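PDB 1E6Y: methyl-coenzyme M reductase subunit beta from Methanosarcina barkeri, which forms part of the nickel enzyme that makes methane from methyl-coenzyme M and coenzyme B, the final step of methanogenesis. Local coordinates for residues L184-V196 and L210-M222. Residues are numbered along the deposited sequence; the frame is centred on the assembly and turned at random.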
loop_
_atom_site.group_PDB
_atom_site.type_symbol
_atom_site.label_atom_id
_atom_site.label_comp_id
_atom_site.label_asym_id
_atom_site.label_seq_id
_atom_site.Cartn_x
_atom_site.Cartn_y
_atom_site.Cartn_z
ATOM N N LEU E 184 2.324 5.677 14.435
ATOM C CA LEU E 184 2.509 4.747 15.541
ATOM C C LEU E 184 1.824 5.293 16.793
ATOM O O LEU E 184 2.090 6.422 17.214
ATOM C CB LEU E 184 4.004 4.544 15.786
ATOM C CG LEU E 184 4.820 4.258 14.518
ATOM C CD1 LEU E 184 6.298 4.244 14.847
ATOM C CD2 LEU E 184 4.389 2.933 13.906
ATOM N N GLY E 185 0.902 4.511 17.347
ATOM C CA GLY E 185 0.100 4.969 18.471
ATOM C C GLY E 185 -1.228 5.581 18.046
ATOM O O GLY E 185 -1.891 6.246 18.843
ATOM N N PHE E 186 -1.663 5.270 16.827
ATOM C CA PHE E 186 -2.808 5.946 16.222
ATOM C C PHE E 186 -4.120 5.167 16.240
ATOM O O PHE E 186 -5.141 5.678 15.787
ATOM C CB PHE E 186 -2.484 6.342 14.777
ATOM C CG PHE E 186 -1.973 7.748 14.638
ATOM C CD1 PHE E 186 -0.688 8.078 15.060
ATOM C CD2 PHE E 186 -2.786 8.750 14.106
ATOM C CE1 PHE E 186 -0.218 9.390 14.954
ATOM C CE2 PHE E 186 -2.326 10.063 13.996
ATOM C CZ PHE E 186 -1.041 10.385 14.421
ATOM N N SER E 187 -4.109 3.955 16.788
ATOM C CA SER E 187 -5.291 3.092 16.734
ATOM C C SER E 187 -6.532 3.711 17.382
ATOM O O SER E 187 -7.620 3.673 16.808
ATOM C CB SER E 187 -4.993 1.741 17.379
ATOM O OG SER E 187 -4.054 1.008 16.611
ATOM N N LEU E 188 -6.355 4.320 18.553
ATOM C CA LEU E 188 -7.467 4.948 19.269
ATOM C C LEU E 188 -7.878 6.276 18.634
ATOM O O LEU E 188 -8.902 6.856 18.999
ATOM C CB LEU E 188 -7.105 5.161 20.745
ATOM C CG LEU E 188 -6.799 3.888 21.541
ATOM C CD1 LEU E 188 -6.333 4.238 22.945
ATOM C CD2 LEU E 188 -8.036 3.004 21.585
ATOM N N ARG E 189 -7.078 6.754 17.683
ATOM C CA ARG E 189 -7.449 7.944 16.918
ATOM C C ARG E 189 -8.261 7.610 15.691
ATOM O O ARG E 189 -8.908 8.494 15.120
ATOM C CB ARG E 189 -6.188 8.728 16.558
ATOM C CG ARG E 189 -5.336 9.068 17.775
ATOM C CD ARG E 189 -4.316 10.160 17.495
ATOM N NE ARG E 189 -5.012 11.441 17.281
ATOM C CZ ARG E 189 -4.311 12.514 16.864
ATOM N NH1 ARG E 189 -5.023 13.631 16.724
ATOM N NH2 ARG E 189 -3.019 12.419 16.633
ATOM N N ASN E 190 -8.308 6.338 15.307
ATOM C CA ASN E 190 -9.106 5.954 14.148
ATOM C C ASN E 190 -10.547 5.600 14.521
ATOM O O ASN E 190 -10.980 4.454 14.374
ATOM C CB ASN E 190 -8.449 4.790 13.400
ATOM C CG ASN E 190 -8.883 4.723 11.946
ATOM O OD1 ASN E 190 -9.748 5.484 11.511
ATOM N ND2 ASN E 190 -8.253 3.840 11.177
ATOM N N ILE E 191 -11.291 6.603 14.983
ATOM C CA ILE E 191 -12.697 6.438 15.344
ATOM C C ILE E 191 -13.481 7.594 14.733
ATOM O O ILE E 191 -13.296 8.745 15.127
ATOM C CB ILE E 191 -12.889 6.467 16.886
ATOM C CG1 ILE E 191 -12.027 5.388 17.546
ATOM C CG2 ILE E 191 -14.359 6.267 17.237
ATOM C CD1 ILE E 191 -11.900 5.536 19.042
ATOM N N MET E 192 -14.339 7.298 13.759
ATOM C CA MET E 192 -15.018 8.365 13.031
ATOM C C MET E 192 -15.976 9.128 13.941
ATOM O O MET E 192 -16.527 8.568 14.894
ATOM C CB MET E 192 -15.746 7.814 11.792
ATOM C CG MET E 192 -17.182 7.383 12.014
ATOM S SD MET E 192 -17.880 6.554 10.563
ATOM C CE MET E 192 -17.784 7.847 9.323
ATOM N N ALA E 193 -16.042 10.439 13.728
ATOM C CA ALA E 193 -16.789 11.337 14.600
ATOM C C ALA E 193 -18.249 10.916 14.761
ATOM O O ALA E 193 -18.816 11.037 15.847
ATOM C CB ALA E 193 -16.704 12.760 14.073
ATOM N N ASN E 194 -18.836 10.367 13.700
ATOM C CA ASN E 194 -20.222 9.908 13.754
ATOM C C ASN E 194 -20.428 8.800 14.786
ATOM O O ASN E 194 -21.491 8.716 15.403
ATOM C CB ASN E 194 -20.685 9.421 12.377
ATOM C CG ASN E 194 -21.272 10.536 11.527
ATOM O OD1 ASN E 194 -21.408 11.671 11.977
ATOM N ND2 ASN E 194 -21.614 10.214 10.286
ATOM N N HIS E 195 -19.418 7.944 14.955
ATOM C CA HIS E 195 -19.465 6.873 15.954
ATOM C C HIS E 195 -19.591 7.449 17.357
ATOM O O HIS E 195 -20.432 7.018 18.145
ATOM C CB HIS E 195 -18.201 6.011 15.889
ATOM C CG HIS E 195 -18.188 5.028 14.763
ATOM N ND1 HIS E 195 -19.187 4.966 13.813
ATOM C CD2 HIS E 195 -17.301 4.059 14.436
ATOM C CE1 HIS E 195 -18.916 4.001 12.955
ATOM N NE2 HIS E 195 -17.776 3.434 13.309
ATOM N N VAL E 196 -18.732 8.419 17.660
ATOM C CA VAL E 196 -18.686 9.038 18.979
ATOM C C VAL E 196 -19.989 9.773 19.278
ATOM O O VAL E 196 -20.570 9.596 20.349
ATOM C CB VAL E 196 -17.492 10.019 19.086
ATOM C CG1 VAL E 196 -17.474 10.684 20.458
ATOM C CG2 VAL E 196 -16.185 9.273 18.850
ATOM N N LEU E 210 -15.962 12.162 25.326
ATOM C CA LEU E 210 -15.542 10.820 24.932
ATOM C C LEU E 210 -14.447 10.873 23.870
ATOM O O LEU E 210 -13.462 10.134 23.945
ATOM C CB LEU E 210 -16.739 10.015 24.411
ATOM C CG LEU E 210 -16.455 8.560 24.019
ATOM C CD1 LEU E 210 -15.823 7.811 25.185
ATOM C CD2 LEU E 210 -17.743 7.887 23.592
ATOM N N SER E 211 -14.608 11.776 22.905
ATOM C CA SER E 211 -13.611 11.970 21.857
ATOM C C SER E 211 -12.269 12.420 22.433
ATOM O O SER E 211 -11.219 11.941 22.012
ATOM C CB SER E 211 -14.110 12.996 20.837
ATOM O OG SER E 211 -13.114 13.277 19.871
ATOM N N SER E 212 -12.316 13.307 23.423
ATOM C CA SER E 212 -11.109 13.782 24.096
ATOM C C SER E 212 -10.379 12.634 24.789
ATOM O O SER E 212 -9.153 12.546 24.740
ATOM C CB SER E 212 -11.469 14.858 25.122
ATOM O OG SER E 212 -12.032 15.996 24.491
ATOM N N ILE E 213 -11.147 11.747 25.414
ATOM C CA ILE E 213 -10.593 10.573 26.077
ATOM C C ILE E 213 -9.877 9.675 25.070
ATOM O O ILE E 213 -8.727 9.292 25.285
ATOM C CB ILE E 213 -11.707 9.787 26.808
ATOM C CG1 ILE E 213 -12.171 10.586 28.031
ATOM C CG2 ILE E 213 -11.210 8.400 27.220
ATOM C CD1 ILE E 213 -13.471 10.105 28.625
ATOM N N TYR E 214 -10.511 9.446 23.922
ATOM C CA TYR E 214 -9.909 8.630 22.870
ATOM C C TYR E 214 -8.693 9.323 22.259
ATOM O O TYR E 214 -7.635 8.711 22.105
ATOM C CB TYR E 214 -10.932 8.331 21.769
ATOM C CG TYR E 214 -11.980 7.299 22.137
ATOM C CD1 TYR E 214 -13.304 7.457 21.727
ATOM C CD2 TYR E 214 -11.633 6.122 22.809
ATOM C CE1 TYR E 214 -14.256 6.469 21.965
ATOM C CE2 TYR E 214 -12.581 5.130 23.056
ATOM C CZ TYR E 214 -13.888 5.311 22.628
ATOM O OH TYR E 214 -14.830 4.335 22.851
ATOM N N GLU E 215 -8.847 10.602 21.928
ATOM C CA GLU E 215 -7.778 11.373 21.296
ATOM C C GLU E 215 -6.542 11.474 22.177
ATOM O O GLU E 215 -5.431 11.207 21.719
ATOM C CB GLU E 215 -8.271 12.777 20.942
ATOM C CG GLU E 215 -9.032 12.848 19.624
ATOM C CD GLU E 215 -8.133 12.619 18.422
ATOM O OE1 GLU E 215 -7.947 11.450 18.025
ATOM O OE2 GLU E 215 -7.617 13.611 17.871
ATOM N N GLN E 216 -6.735 11.821 23.444
ATOM C CA GLN E 216 -5.607 11.955 24.359
ATOM C C GLN E 216 -4.991 10.614 24.734
ATOM O O GLN E 216 -3.781 10.524 24.928
ATOM C CB GLN E 216 -6.016 12.724 25.620
ATOM C CG GLN E 216 -6.348 14.199 25.363
ATOM C CD GLN E 216 -5.274 14.931 24.570
ATOM O OE1 GLN E 216 -4.082 14.635 24.688
ATOM N NE2 GLN E 216 -5.694 15.897 23.761
ATOM N N SER E 217 -5.801 9.559 24.748
ATOM C CA SER E 217 -5.269 8.205 24.890
ATOM C C SER E 217 -4.375 7.868 23.700
ATOM O O SER E 217 -3.318 7.255 23.862
ATOM C CB SER E 217 -6.405 7.187 24.994
ATOM O OG SER E 217 -7.112 7.343 26.212
ATOM N N GLY E 218 -4.761 8.363 22.526
ATOM C CA GLY E 218 -3.925 8.245 21.344
ATOM C C GLY E 218 -2.637 9.042 21.455
ATOM O O GLY E 218 -1.556 8.495 21.242
ATOM N N ILE E 219 -2.740 10.317 21.831
ATOM C CA ILE E 219 -1.560 11.167 22.006
ATOM C C ILE E 219 -0.582 10.551 23.011
ATOM O O ILE E 219 0.625 10.530 22.773
ATOM C CB ILE E 219 -1.947 12.592 22.482
ATOM C CG1 ILE E 219 -2.918 13.238 21.486
ATOM C CG2 ILE E 219 -0.699 13.456 22.638
ATOM C CD1 ILE E 219 -2.383 13.340 20.064
ATOM N N PHE E 220 -1.116 9.948 24.068
ATOM C CA PHE E 220 -0.283 9.267 25.051
ATOM C C PHE E 220 0.415 8.047 24.451
ATOM O O PHE E 220 1.607 7.836 24.676
ATOM C CB PHE E 220 -1.115 8.853 26.267
ATOM C CG PHE E 220 -1.174 9.902 27.346
ATOM C CD1 PHE E 220 -1.855 11.097 27.138
ATOM C CD2 PHE E 220 -0.529 9.703 28.563
ATOM C CE1 PHE E 220 -1.891 12.080 28.125
ATOM C CE2 PHE E 220 -0.559 10.678 29.556
ATOM C CZ PHE E 220 -1.241 11.868 29.338
ATOM N N GLU E 221 -0.309 7.271 23.651
ATOM C CA GLU E 221 0.281 6.091 23.024
ATOM C C GLU E 221 1.265 6.474 21.912
ATOM O O GLU E 221 2.188 5.715 21.606
ATOM C CB GLU E 221 -0.810 5.166 22.476
ATOM C CG GLU E 221 -0.305 3.755 22.187
ATOM C CD GLU E 221 -1.396 2.773 21.795
ATOM O OE1 GLU E 221 -2.560 3.188 21.603
ATOM O OE2 GLU E 221 -1.079 1.573 21.678
ATOM N N MET E 222 1.095 7.675 21.359
ATOM C CA MET E 222 2.023 8.236 20.370
ATOM C C MET E 222 3.325 8.721 21.006
ATOM O O MET E 222 4.255 9.116 20.303
ATOM C CB MET E 222 1.377 9.421 19.644
ATOM C CG MET E 222 0.292 9.061 18.650
ATOM S SD MET E 222 -0.721 10.490 18.250
ATOM C CE MET E 222 0.530 11.666 17.683
HETATM O O HOH W 1 -3.988 5.056 20.101
HETATM O O HOH W 2 -9.880 9.550 18.624
#
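Gly185 and Met222, whose CA atoms lie 4.2 Å apart, begin a close antiparallel approach in which 184-196, a loop with one 3-10 turn that leads into helix 193-199, runs back along helix 204-221 until Val196 meets Ser211. A side chain on Gly185 would collide with the backbone of Glu221 and Met222, and one on Gly218 would strike Arg189 CG, so two glycines let the chains close up. Leu188 CD1 packs on Ser217 CB at 3.6 Å. Arg189 grips Glu215 side-on: NE donates to OE1, nearly straight at 171°, from above the carboxylate plane. NH1 of Arg189 reaches OE2 of Glu215 at 2.8 Å, on its syn side but tilted out of the carboxylate plane. Both oxygens lie near the guanidinium plane, although the two planes are turned 45° apart. A bend at chi3 (69°) swings the arginine's end toward the helix, where Ile219 CD1 covers one guanidinium face. Met222 SD sits obliquely by the Phe186 ring, 3.5 Å from CE1, a Met-aromatic contact. Farther along, Ile191 CD1 rests over the centre of the Tyr214 ring, a CH-pi contact; the phenol's hydroxyl bonds Thr38. One water joins Gly185 O, Leu188 N and Glu221 OE1, and Glu221 also binds backbone amides of Ala121 and Asp122 of the second beta subunit. A leucine in place of Arg189 would probably leave the buried carboxylate of Glu215 without its countercharge. A buried ion pair flanked by Ile219 and Met222 thus joins loop to helix, while Glu221 ties this core to the subunit interface.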